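Local structure of TssK (5Y0E) at residues Thr53-Ala65 / Phe77-Ile89. The protein probably serves as a structural component of the bacterial type VI secretion system baseplate. Sequence-based numbering, arbitrary orientation.
Sequences TLLRQGKIALNAA and FSGAQQAPAPLAI
The F77 ring meets L62 and A65 at the start of strand 62-68. L62 comes to the ring edge in plane, with CB 3.7 Å from F77 CZ. The backbone N of A65 sits over one face, offset toward the rim, and P84 CD covers the opposite face. F77 CG stands between its backbone N and carbonyl carbon (chi1 66°), which brings the ring back alongside L62 and A65; A65 CB reaches F77 CZ at 3.6 Å. Paired backbone bonds join A65 and F77 in both directions, and G79 N donates to N63 O (3.0 Å) with a bend to 136°. Farther along, I60 and L87 form an antiparallel hydrogen-bonded pair, I60 N to L87 O being 2.9 Å. I89 N then donates to G58 O at 2.7 Å. I60 CG1 meets I89 CG1 at 4.4 Å, and both side chains touch L180. Between the two paired regions, P86 CG rests against A61 CB at 4.0 Å. L62, F77, P84 and I89 also pack on strand 142-155. Backbone bonds thus set the pairing at both ends, while F77 adds apolar packing at the hairpin end and joins the 62-68/74-78 hairpin to the neighbouring sheet.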
loop_
_atom_site.group_PDB
_atom_site.type_symbol
_atom_site.label_atom_id
_atom_site.label_comp_id
_atom_site.label_asym_id
_atom_site.label_seq_id
_atom_site.Cartn_x
_atom_site.Cartn_y
_atom_site.Cartn_z
ATOM N N THR A 53 -14.552 12.002 31.642
ATOM C CA THR A 53 -15.188 12.453 32.871
ATOM C C THR A 53 -14.160 12.958 33.873
ATOM O O THR A 53 -14.367 13.988 34.513
ATOM C CB THR A 53 -16.009 11.317 33.471
ATOM O OG1 THR A 53 -15.137 10.429 34.173
ATOM C CG2 THR A 53 -16.697 10.530 32.379
ATOM N N LEU A 54 -13.040 12.265 34.014
ATOM C CA LEU A 54 -12.031 12.739 34.947
ATOM C C LEU A 54 -11.231 13.910 34.414
ATOM O O LEU A 54 -10.480 14.520 35.178
ATOM C CB LEU A 54 -11.069 11.619 35.321
ATOM C CG LEU A 54 -11.180 11.125 36.763
ATOM C CD1 LEU A 54 -12.461 10.369 36.972
ATOM C CD2 LEU A 54 -9.998 10.253 37.105
ATOM N N LEU A 55 -11.348 14.228 33.130
ATOM C CA LEU A 55 -10.663 15.407 32.629
ATOM C C LEU A 55 -11.094 16.634 33.388
ATOM O O LEU A 55 -10.333 17.595 33.509
ATOM C CB LEU A 55 -10.950 15.600 31.155
ATOM C CG LEU A 55 -10.038 14.771 30.291
ATOM C CD1 LEU A 55 -10.431 14.976 28.873
ATOM C CD2 LEU A 55 -8.627 15.214 30.532
ATOM N N ARG A 56 -12.297 16.604 33.925
ATOM C CA ARG A 56 -12.883 17.757 34.571
ATOM C C ARG A 56 -12.345 17.988 35.960
ATOM O O ARG A 56 -12.844 18.868 36.657
ATOM C CB ARG A 56 -14.386 17.586 34.622
ATOM C CG ARG A 56 -14.881 16.900 33.381
ATOM C CD ARG A 56 -16.364 17.014 33.226
ATOM N NE ARG A 56 -17.078 16.305 34.271
ATOM C CZ ARG A 56 -18.219 15.651 34.069
ATOM N NH1 ARG A 56 -18.750 15.613 32.854
ATOM N NH2 ARG A 56 -18.824 15.025 35.073
ATOM N N GLN A 57 -11.343 17.243 36.389
ATOM C CA GLN A 57 -10.785 17.476 37.711
ATOM C C GLN A 57 -9.275 17.608 37.655
ATOM O O GLN A 57 -8.589 17.362 38.645
ATOM C CB GLN A 57 -11.186 16.366 38.671
ATOM C CG GLN A 57 -12.475 15.701 38.289
ATOM C CD GLN A 57 -12.749 14.464 39.127
ATOM O OE1 GLN A 57 -11.909 14.051 39.925
ATOM N NE2 GLN A 57 -13.916 13.850 38.934
ATOM N N GLY A 58 -8.741 17.998 36.505
ATOM C CA GLY A 58 -7.312 18.127 36.410
ATOM C C GLY A 58 -6.594 16.813 36.414
ATOM O O GLY A 58 -5.414 16.763 36.754
ATOM N N LYS A 59 -7.275 15.745 36.037
ATOM C CA LYS A 59 -6.698 14.413 36.037
ATOM C C LYS A 59 -6.682 13.861 34.621
ATOM O O LYS A 59 -7.680 13.953 33.897
ATOM C CB LYS A 59 -7.480 13.480 36.974
ATOM C CG LYS A 59 -7.253 13.766 38.470
ATOM C CD LYS A 59 -8.152 12.925 39.356
ATOM C CE LYS A 59 -8.162 13.423 40.800
ATOM N NZ LYS A 59 -6.924 13.101 41.555
ATOM N N ILE A 60 -5.542 13.311 34.232
ATOM C CA ILE A 60 -5.448 12.443 33.068
ATOM C C ILE A 60 -5.615 11.006 33.531
ATOM O O ILE A 60 -4.831 10.512 34.341
ATOM C CB ILE A 60 -4.108 12.620 32.353
ATOM C CG1 ILE A 60 -3.966 14.047 31.844
ATOM C CG2 ILE A 60 -4.011 11.625 31.226
ATOM C CD1 ILE A 60 -5.128 14.465 31.031
ATOM N N ALA A 61 -6.621 10.330 33.009
ATOM C CA ALA A 61 -6.849 8.941 33.347
ATOM C C ALA A 61 -7.147 8.131 32.093
ATOM O O ALA A 61 -7.910 8.562 31.228
ATOM C CB ALA A 61 -7.991 8.816 34.341
ATOM N N LEU A 62 -6.569 6.941 32.015
ATOM C CA LEU A 62 -6.830 6.018 30.919
ATOM C C LEU A 62 -7.846 4.979 31.355
ATOM O O LEU A 62 -7.575 4.198 32.258
ATOM C CB LEU A 62 -5.547 5.333 30.480
ATOM C CG LEU A 62 -4.488 6.345 30.122
ATOM C CD1 LEU A 62 -3.237 5.656 29.673
ATOM C CD2 LEU A 62 -5.030 7.234 29.046
ATOM N N ASN A 63 -9.009 4.965 30.707
ATOM C CA ASN A 63 -9.949 3.864 30.902
ATOM C C ASN A 63 -9.308 2.521 30.557
ATOM O O ASN A 63 -9.425 1.553 31.309
ATOM C CB ASN A 63 -11.196 4.076 30.041
ATOM C CG ASN A 63 -12.203 5.004 30.672
ATOM O OD1 ASN A 63 -12.342 5.057 31.887
ATOM N ND2 ASN A 63 -12.933 5.731 29.840
ATOM N N ALA A 64 -8.628 2.450 29.418
ATOM C CA ALA A 64 -8.104 1.213 28.865
ATOM C C ALA A 64 -7.032 1.566 27.850
ATOM O O ALA A 64 -7.037 2.661 27.291
ATOM C CB ALA A 64 -9.209 0.392 28.207
ATOM N N ALA A 65 -6.122 0.630 27.610
ATOM C CA ALA A 65 -5.097 0.820 26.595
ATOM C C ALA A 65 -4.396 -0.502 26.334
ATOM O O ALA A 65 -4.360 -1.379 27.193
ATOM C CB ALA A 65 -4.080 1.872 27.027
ATOM N N PHE A 77 -4.540 -3.196 29.594
ATOM C CA PHE A 77 -5.258 -3.027 30.843
ATOM C C PHE A 77 -6.624 -2.448 30.551
ATOM O O PHE A 77 -6.873 -1.903 29.480
ATOM C CB PHE A 77 -4.497 -2.149 31.845
ATOM C CG PHE A 77 -4.328 -0.714 31.420
ATOM C CD1 PHE A 77 -5.381 0.182 31.474
ATOM C CD2 PHE A 77 -3.105 -0.256 31.002
ATOM C CE1 PHE A 77 -5.220 1.488 31.094
ATOM C CE2 PHE A 77 -2.936 1.056 30.628
ATOM C CZ PHE A 77 -3.996 1.927 30.674
ATOM N N SER A 78 -7.509 -2.570 31.525
ATOM C CA SER A 78 -8.843 -2.015 31.394
ATOM C C SER A 78 -9.442 -1.867 32.776
ATOM O O SER A 78 -9.192 -2.674 33.664
ATOM C CB SER A 78 -9.738 -2.882 30.529
ATOM O OG SER A 78 -11.045 -2.367 30.548
ATOM N N GLY A 79 -10.224 -0.820 32.951
ATOM C CA GLY A 79 -10.811 -0.580 34.242
ATOM C C GLY A 79 -9.873 0.139 35.177
ATOM O O GLY A 79 -8.660 -0.050 35.137
ATOM N N ALA A 80 -10.456 0.948 36.053
ATOM C CA ALA A 80 -9.666 1.730 36.989
ATOM C C ALA A 80 -8.836 0.851 37.907
ATOM O O ALA A 80 -7.790 1.283 38.388
ATOM C CB ALA A 80 -10.585 2.629 37.803
ATOM N N GLN A 81 -9.279 -0.378 38.159
ATOM C CA GLN A 81 -8.523 -1.285 39.013
ATOM C C GLN A 81 -7.143 -1.569 38.445
ATOM O O GLN A 81 -6.181 -1.723 39.199
ATOM C CB GLN A 81 -9.278 -2.600 39.191
ATOM C CG GLN A 81 -10.784 -2.458 39.390
ATOM C CD GLN A 81 -11.548 -2.243 38.087
ATOM O OE1 GLN A 81 -11.069 -1.570 37.186
ATOM N NE2 GLN A 81 -12.737 -2.823 37.989
ATOM N N GLN A 82 -7.020 -1.630 37.121
ATOM C CA GLN A 82 -5.744 -1.944 36.492
ATOM C C GLN A 82 -5.062 -0.756 35.849
ATOM O O GLN A 82 -3.840 -0.791 35.681
ATOM C CB GLN A 82 -5.924 -3.021 35.419
ATOM C CG GLN A 82 -7.091 -3.919 35.650
ATOM C CD GLN A 82 -7.377 -4.809 34.455
ATOM O OE1 GLN A 82 -6.947 -4.528 33.352
ATOM N NE2 GLN A 82 -8.106 -5.887 34.674
ATOM N N ALA A 83 -5.778 0.290 35.543
ATOM C CA ALA A 83 -5.109 1.405 34.954
ATOM C C ALA A 83 -4.100 2.032 35.878
ATOM O O ALA A 83 -4.177 2.006 37.089
ATOM C CB ALA A 83 -6.117 2.431 34.531
ATOM N N PRO A 84 -3.181 2.759 35.305
ATOM C CA PRO A 84 -2.221 3.472 36.119
ATOM C C PRO A 84 -2.894 4.582 36.905
ATOM O O PRO A 84 -3.913 5.126 36.513
ATOM C CB PRO A 84 -1.320 4.108 35.085
ATOM C CG PRO A 84 -1.491 3.290 33.893
ATOM C CD PRO A 84 -2.916 2.922 33.888
ATOM N N ALA A 85 -2.270 4.941 38.011
ATOM C CA ALA A 85 -2.742 6.008 38.859
ATOM C C ALA A 85 -2.914 7.249 38.050
ATOM O O ALA A 85 -2.031 7.648 37.349
ATOM C CB ALA A 85 -1.738 6.273 39.946
ATOM N N PRO A 86 -4.072 7.873 38.140
ATOM C CA PRO A 86 -4.302 9.086 37.382
ATOM C C PRO A 86 -3.342 10.194 37.729
ATOM O O PRO A 86 -2.860 10.339 38.831
ATOM C CB PRO A 86 -5.725 9.440 37.739
ATOM C CG PRO A 86 -6.346 8.127 37.962
ATOM C CD PRO A 86 -5.313 7.360 38.707
ATOM N N LEU A 87 -3.071 11.007 36.737
ATOM C CA LEU A 87 -2.132 12.061 36.907
ATOM C C LEU A 87 -2.770 13.396 37.072
ATOM O O LEU A 87 -3.440 13.882 36.194
ATOM C CB LEU A 87 -1.209 12.093 35.721
ATOM C CG LEU A 87 -0.133 13.138 35.712
ATOM C CD1 LEU A 87 0.941 12.762 36.685
ATOM C CD2 LEU A 87 0.444 13.198 34.326
ATOM N N ALA A 88 -2.573 13.971 38.241
ATOM C CA ALA A 88 -3.053 15.312 38.516
ATOM C C ALA A 88 -2.136 16.321 37.859
ATOM O O ALA A 88 -0.912 16.196 37.908
ATOM C CB ALA A 88 -3.107 15.562 40.019
ATOM N N ILE A 89 -2.751 17.279 37.206
ATOM C CA ILE A 89 -2.023 18.310 36.526
ATOM C C ILE A 89 -2.058 19.526 37.408
ATOM O O ILE A 89 -3.092 19.939 37.869
ATOM C CB ILE A 89 -2.641 18.608 35.165
ATOM C CG1 ILE A 89 -2.472 17.419 34.248
ATOM C CG2 ILE A 89 -1.936 19.765 34.518
ATOM C CD1 ILE A 89 -1.031 17.057 34.022
#